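Local coordinates for protein NADP-dependent glyceraldehyde-3-phosphate dehydrogenase (Bacillus halodurans, PDB 3PRL) that probably oxidises glyceraldehyde 3-phosphate with NADP+ in a non-phosphorylating reaction, as a tetrameric member of the aldehyde dehydrogenase family, at residues Gly239-Thr242 / Thr243-Ile247; Arg446-Asp449 / His450-Phe453. One frame throughout, in Å; residues are numbered along the deposited sequence.

Contact 1 of 2, residues Gly239-Thr242 / Thr243-Ile247; sequences GGTT and TGERI
In T242, chi1 of -50° puts OG1 beside the backbone N and leaves CG2 anti to it, while R246 sets CG anti to its own carbonyl carbon, then runs extended from CG to NE. These torsions bring the guanidinium back along the helix to T242. The methyl CG2 of T242 sits over one face of the guanidinium, offset toward its rim, 3.2 Å from R246 NH2. OG1 of T243 lies at the guanidinium edge, in its plane, with R246 NH1 3.1 Å away. One residue earlier in each segment, T241 and E245 run side by side, and T241 CG2 comes 3.9 Å from E245 OE2. The other carboxylate oxygen of E245, OE1, forms a salt bridge with K458.

Three i to i+4 backbone bonds close this first turn. G244 N reaches G240 O at 3.0 Å, E245 N reaches T241 O at 2.9 Å, and R246 N reaches T242 O at 3.2 Å. The bond to T241 is the straightest, with an N-H...O angle of 168°. G240 is the N-cap. G240 and T243 bind NADP+ in this protein, and the helix N terminus would probably attract the anionic cofactor.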
ATOM      1  N   GLY D 239       0.107  30.920   3.972  1.00 26.10           N
ATOM      2  CA  GLY D 239       0.267  32.361   4.000  1.00 26.73           C
ATOM      3  C   GLY D 239       1.706  32.822   3.964  1.00 27.68           C
ATOM      4  O   GLY D 239       2.566  32.174   3.363  1.00 28.18           O
ATOM      5  N   GLY D 240       1.969  33.952   4.614  1.00 28.51           N
ATOM      6  CA  GLY D 240       3.279  34.586   4.555  1.00 28.76           C
ATOM      7  C   GLY D 240       4.238  33.820   5.429  1.00 28.41           C
ATOM      8  O   GLY D 240       3.809  33.111   6.346  1.00 28.06           O
ATOM      9  N   THR D 241       5.529  33.957   5.149  1.00 28.41           N
ATOM     10  CA  THR D 241       6.540  33.176   5.874  1.00 28.98           C
ATOM     11  C   THR D 241       6.610  33.654   7.315  1.00 29.66           C
ATOM     12  O   THR D 241       6.499  32.845   8.245  1.00 29.79           O
ATOM     13  CB  THR D 241       7.911  33.224   5.167  1.00 29.07           C
ATOM     14  OG1 THR D 241       7.763  32.681   3.854  1.00 29.79           O
ATOM     15  CG2 THR D 241       8.959  32.418   5.923  1.00 30.03           C
ATOM     16  N   THR D 242       6.740  34.972   7.482  1.00 30.11           N
ATOM     17  CA  THR D 242       6.756  35.602   8.800  1.00 30.50           C
ATOM     18  C   THR D 242       5.555  35.181   9.686  1.00 29.94           C
ATOM     19  O   THR D 242       5.747  34.834  10.847  1.00 29.83           O
ATOM     20  CB  THR D 242       6.919  37.162   8.719  1.00 31.36           C
ATOM     21  OG1 THR D 242       8.027  37.516   7.865  1.00 32.65           O
ATOM     22  CG2 THR D 242       7.190  37.719  10.086  1.00 32.95           C
ATOM     23  N   THR D 243       4.336  35.178   9.149  1.00 29.61           N
ATOM     24  CA  THR D 243       3.169  34.676   9.915  1.00 29.31           C
ATOM     25  C   THR D 243       3.302  33.170  10.265  1.00 28.48           C
ATOM     26  O   THR D 243       3.001  32.741  11.381  1.00 27.76           O
ATOM     27  CB  THR D 243       1.810  34.923   9.179  1.00 29.34           C
ATOM     28  OG1 THR D 243       1.729  36.284   8.706  1.00 31.47           O
ATOM     29  CG2 THR D 243       0.633  34.616  10.113  1.00 31.02           C
ATOM     30  N   GLY D 244       3.742  32.386   9.291  1.00 28.55           N
ATOM     31  CA  GLY D 244       3.958  30.950   9.469  1.00 29.26           C
ATOM     32  C   GLY D 244       4.875  30.669  10.638  1.00 29.88           C
ATOM     33  O   GLY D 244       4.562  29.850  11.493  1.00 29.49           O
ATOM     34  N   GLU D 245       5.991  31.394  10.655  1.00 31.32           N
ATOM     35  CA  GLU D 245       7.035  31.379  11.690  1.00 32.62           C
ATOM     36  C   GLU D 245       6.496  31.591  13.102  1.00 32.59           C
ATOM     37  O   GLU D 245       6.851  30.850  14.039  1.00 32.62           O
ATOM     38  CB  GLU D 245       8.011  32.519  11.393  1.00 34.38           C
ATOM     39  CG  GLU D 245       9.470  32.161  11.448  1.00 40.77           C
ATOM     40  CD  GLU D 245       9.940  31.569  10.147  1.00 34.41           C
ATOM     41  OE1 GLU D 245      11.105  31.812   9.761  1.00 40.74           O
ATOM     42  OE2 GLU D 245       9.129  30.869   9.508  1.00 39.96           O
ATOM     43  N   ARG D 246       5.678  32.635  13.239  1.00 32.53           N
ATOM     44  CA  ARG D 246       5.032  33.002  14.498  1.00 32.58           C
ATOM     45  C   ARG D 246       4.180  31.851  15.001  1.00 30.59           C
ATOM     46  O   ARG D 246       4.211  31.520  16.178  1.00 31.05           O
ATOM     47  CB  ARG D 246       4.129  34.234  14.320  1.00 34.10           C
ATOM     48  CG  ARG D 246       4.823  35.531  13.937  1.00 40.61           C
ATOM     49  CD  ARG D 246       3.787  36.629  13.596  1.00 35.12           C
ATOM     50  NE  ARG D 246       4.397  37.845  13.039  1.00 41.32           N
ATOM     51  CZ  ARG D 246       4.197  38.303  11.803  1.00 35.60           C
ATOM     52  NH1 ARG D 246       3.388  37.664  10.965  1.00 40.73           N
ATOM     53  NH2 ARG D 246       4.796  39.420  11.399  1.00 41.70           N
ATOM     54  N   ILE D 247       3.423  31.237  14.095  1.00 28.23           N
ATOM     55  CA  ILE D 247       2.540  30.131  14.446  1.00 26.13           C
ATOM     56  C   ILE D 247       3.328  28.929  14.985  1.00 25.08           C
ATOM     57  O   ILE D 247       3.019  28.416  16.065  1.00 24.88           O
ATOM     58  CB  ILE D 247       1.608  29.780  13.261  1.00 25.57           C
ATOM     59  CG1 ILE D 247       0.539  30.888  13.124  1.00 26.18           C
ATOM     60  CG2 ILE D 247       0.992  28.382  13.421  1.00 25.53           C
ATOM     61  CD1 ILE D 247      -0.227  30.877  11.800  1.00 25.55           C
TER

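Contact 2 of 2, residues Arg446-Asp449 / His450-Phe453; sequences RGPD and HFPF
The F453 ring carries R446 CG over the centre of one face, a CH-pi contact of 3.4 Å to the ring centroid. R446 CG is anti to its backbone N (chi1 -163°), and the chain bends at chi2. The guanidinium therefore comes back over the same ring, its plane 32° from the ring plane, and NH2 lies 3.3 Å from F453 CE2. NH1 of R446 forms a salt bridge with E259, the predicted active-site residue.

P448 serves two rings. Its CG stands over the centre of one face of F451, 3.5 Å from the centroid and 7° off the normal. Its CB meets the edge of the H450 ring, 3.4 Å from CE1. F451 CD1 covers a face of that imidazole, toward its rim. H450 NE2 bonds to the carbonyl of K133 of the second subunit, while ND1 is buried with no partner in the model. Replacing F451 by an alanine would probably leave the P448 ring and the imidazole face without their aromatic cover and open a gap toward L132 of the second subunit.

The backbone folds these groups together. The peptide before P448 is cis, and F451 N bonds to P448 O at 3.1 Å, with the donor well above the carbonyl plane. Water 1 bridges R446 O (2.7 Å) and F451 O (2.8 Å). The salt bridge of D449 OD1 with R112 ties the loop to helix 103-124. P448 to F451 form a type I beta turn, in a loop that reaches E259 through R446 and the second subunit through H450 and F451.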
ATOM      1  N   ARG D 446       1.030  23.873  -8.015  1.00 25.75           N
ATOM      2  CA  ARG D 446       0.594  23.048  -6.914  1.00 26.10           C
ATOM      3  C   ARG D 446      -0.039  21.759  -7.443  1.00 26.90           C
ATOM      4  O   ARG D 446       0.261  20.666  -6.962  1.00 27.13           O
ATOM      5  CB  ARG D 446      -0.412  23.833  -6.075  1.00 26.27           C
ATOM      6  CG  ARG D 446      -0.614  23.244  -4.703  1.00 27.66           C
ATOM      7  CD  ARG D 446      -2.064  23.344  -4.295  1.00 26.13           C
ATOM      8  NE  ARG D 446      -2.375  22.508  -3.134  1.00 27.30           N
ATOM      9  CZ  ARG D 446      -2.243  22.892  -1.872  1.00 25.90           C
ATOM     10  NH1 ARG D 446      -2.580  22.054  -0.900  1.00 27.05           N
ATOM     11  NH2 ARG D 446      -1.763  24.096  -1.572  1.00 27.36           N
ATOM     12  N   GLY D 447      -0.915  21.892  -8.438  1.00 27.36           N
ATOM     13  CA  GLY D 447      -1.646  20.748  -8.972  1.00 27.50           C
ATOM     14  C   GLY D 447      -0.776  19.762  -9.739  1.00 27.56           C
ATOM     15  O   GLY D 447       0.454  19.825  -9.670  1.00 28.49           O
ATOM     16  N   PRO D 448      -1.409  18.765 -10.384  1.00 26.75           N
ATOM     17  CA  PRO D 448      -2.778  18.348 -10.068  1.00 25.56           C
ATOM     18  C   PRO D 448      -2.838  17.973  -8.585  1.00 23.98           C
ATOM     19  O   PRO D 448      -1.828  17.613  -8.001  1.00 22.54           O
ATOM     20  CB  PRO D 448      -2.998  17.107 -10.941  1.00 26.21           C
ATOM     21  CG  PRO D 448      -1.667  16.728 -11.495  1.00 27.64           C
ATOM     22  CD  PRO D 448      -0.814  17.976 -11.476  1.00 26.47           C
ATOM     23  N   ASP D 449      -4.009  18.053  -7.979  1.00 24.15           N
ATOM     24  CA  ASP D 449      -4.102  18.018  -6.519  1.00 23.47           C
ATOM     25  C   ASP D 449      -3.906  16.663  -5.819  1.00 22.56           C
ATOM     26  O   ASP D 449      -3.785  16.613  -4.604  1.00 21.78           O
ATOM     27  CB  ASP D 449      -5.383  18.721  -6.077  1.00 24.06           C
ATOM     28  CG  ASP D 449      -5.370  20.195  -6.470  1.00 26.55           C
ATOM     29  OD1 ASP D 449      -6.097  20.552  -7.413  1.00 24.83           O
ATOM     30  OD2 ASP D 449      -4.582  20.967  -5.882  1.00 24.22           O
ATOM     31  N   HIS D 450      -3.843  15.581  -6.590  1.00 22.14           N
ATOM     32  CA  HIS D 450      -3.545  14.270  -6.019  1.00 21.04           C
ATOM     33  C   HIS D 450      -2.024  14.111  -5.833  1.00 20.73           C
ATOM     34  O   HIS D 450      -1.550  13.266  -5.057  1.00 19.96           O
ATOM     35  CB  HIS D 450      -4.149  13.168  -6.897  1.00 20.36           C
ATOM     36  CG  HIS D 450      -3.587  13.103  -8.290  1.00 20.41           C
ATOM     37  ND1 HIS D 450      -3.615  14.166  -9.165  1.00 20.84           N
ATOM     38  CD2 HIS D 450      -2.990  12.087  -8.961  1.00 20.49           C
ATOM     39  CE1 HIS D 450      -3.072  13.808 -10.318  1.00 20.85           C
ATOM     40  NE2 HIS D 450      -2.685  12.549 -10.217  1.00 20.85           N
ATOM     41  N   PHE D 451      -1.269  14.936  -6.555  1.00 21.34           N
ATOM     42  CA  PHE D 451       0.175  15.038  -6.362  1.00 21.55           C
ATOM     43  C   PHE D 451       0.465  15.563  -4.957  1.00 21.98           C
ATOM     44  O   PHE D 451      -0.183  16.515  -4.515  1.00 22.13           O
ATOM     45  CB  PHE D 451       0.782  15.989  -7.413  1.00 20.91           C
ATOM     46  CG  PHE D 451       0.905  15.392  -8.797  1.00 20.59           C
ATOM     47  CD1 PHE D 451       0.247  14.206  -9.147  1.00 21.05           C
ATOM     48  CD2 PHE D 451       1.670  16.034  -9.763  1.00 21.40           C
ATOM     49  CE1 PHE D 451       0.358  13.672 -10.448  1.00 20.87           C
ATOM     50  CE2 PHE D 451       1.783  15.515 -11.057  1.00 21.18           C
ATOM     51  CZ  PHE D 451       1.126  14.332 -11.402  1.00 21.61           C
ATOM     52  N   PRO D 452       1.461  14.966  -4.259  1.00 22.41           N
ATOM     53  CA  PRO D 452       1.911  15.515  -2.987  1.00 22.08           C
ATOM     54  C   PRO D 452       2.408  16.939  -3.182  1.00 22.19           C
ATOM     55  O   PRO D 452       3.077  17.228  -4.180  1.00 22.74           O
ATOM     56  CB  PRO D 452       3.105  14.619  -2.611  1.00 22.23           C
ATOM     57  CG  PRO D 452       3.013  13.437  -3.495  1.00 22.09           C
ATOM     58  CD  PRO D 452       2.340  13.880  -4.728  1.00 22.48           C
ATOM     59  N   PHE D 453       2.072  17.818  -2.251  1.00 21.74           N
ATOM     60  CA  PHE D 453       2.549  19.193  -2.298  1.00 22.48           C
ATOM     61  C   PHE D 453       3.221  19.569  -0.978  1.00 20.67           C
ATOM     62  O   PHE D 453       2.611  19.441   0.079  1.00 19.83           O
ATOM     63  CB  PHE D 453       1.381  20.133  -2.614  1.00 24.19           C
ATOM     64  CG  PHE D 453       1.725  21.584  -2.548  1.00 25.44           C
ATOM     65  CD1 PHE D 453       2.473  22.187  -3.564  1.00 24.83           C
ATOM     66  CD2 PHE D 453       1.243  22.372  -1.512  1.00 24.62           C
ATOM     67  CE1 PHE D 453       2.770  23.542  -3.515  1.00 25.92           C
ATOM     68  CE2 PHE D 453       1.533  23.722  -1.451  1.00 25.78           C
ATOM     69  CZ  PHE D 453       2.297  24.318  -2.465  1.00 25.18           C
TER
HETATM   70  O   HOH W   1      -1.114  18.995  -5.297  1.00 19.88           O

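How the contacts relate
From the N terminus, contact 1 comes first, at the start of helix 241-250. It winds the first helical turn of the beta-alpha-beta unit made by strand 234-238, that helix and strand 256-259. Contact 2 follows about 200 residues later and forms a turn within the long loop between strands 437-440 and 460-461. The two are in series and neither nest nor cross. The centres of contact 1 and contact 2 are 22 Å apart; the nearest atoms of contact 1 and contact 2 are about 9 Å apart. E259 is reached from both, through the backbone of G239 in contact 1. Contact 1 carries two NADP+ residues; contact 2 supplies the arginine that meets E259, and its turn packs on the second subunit.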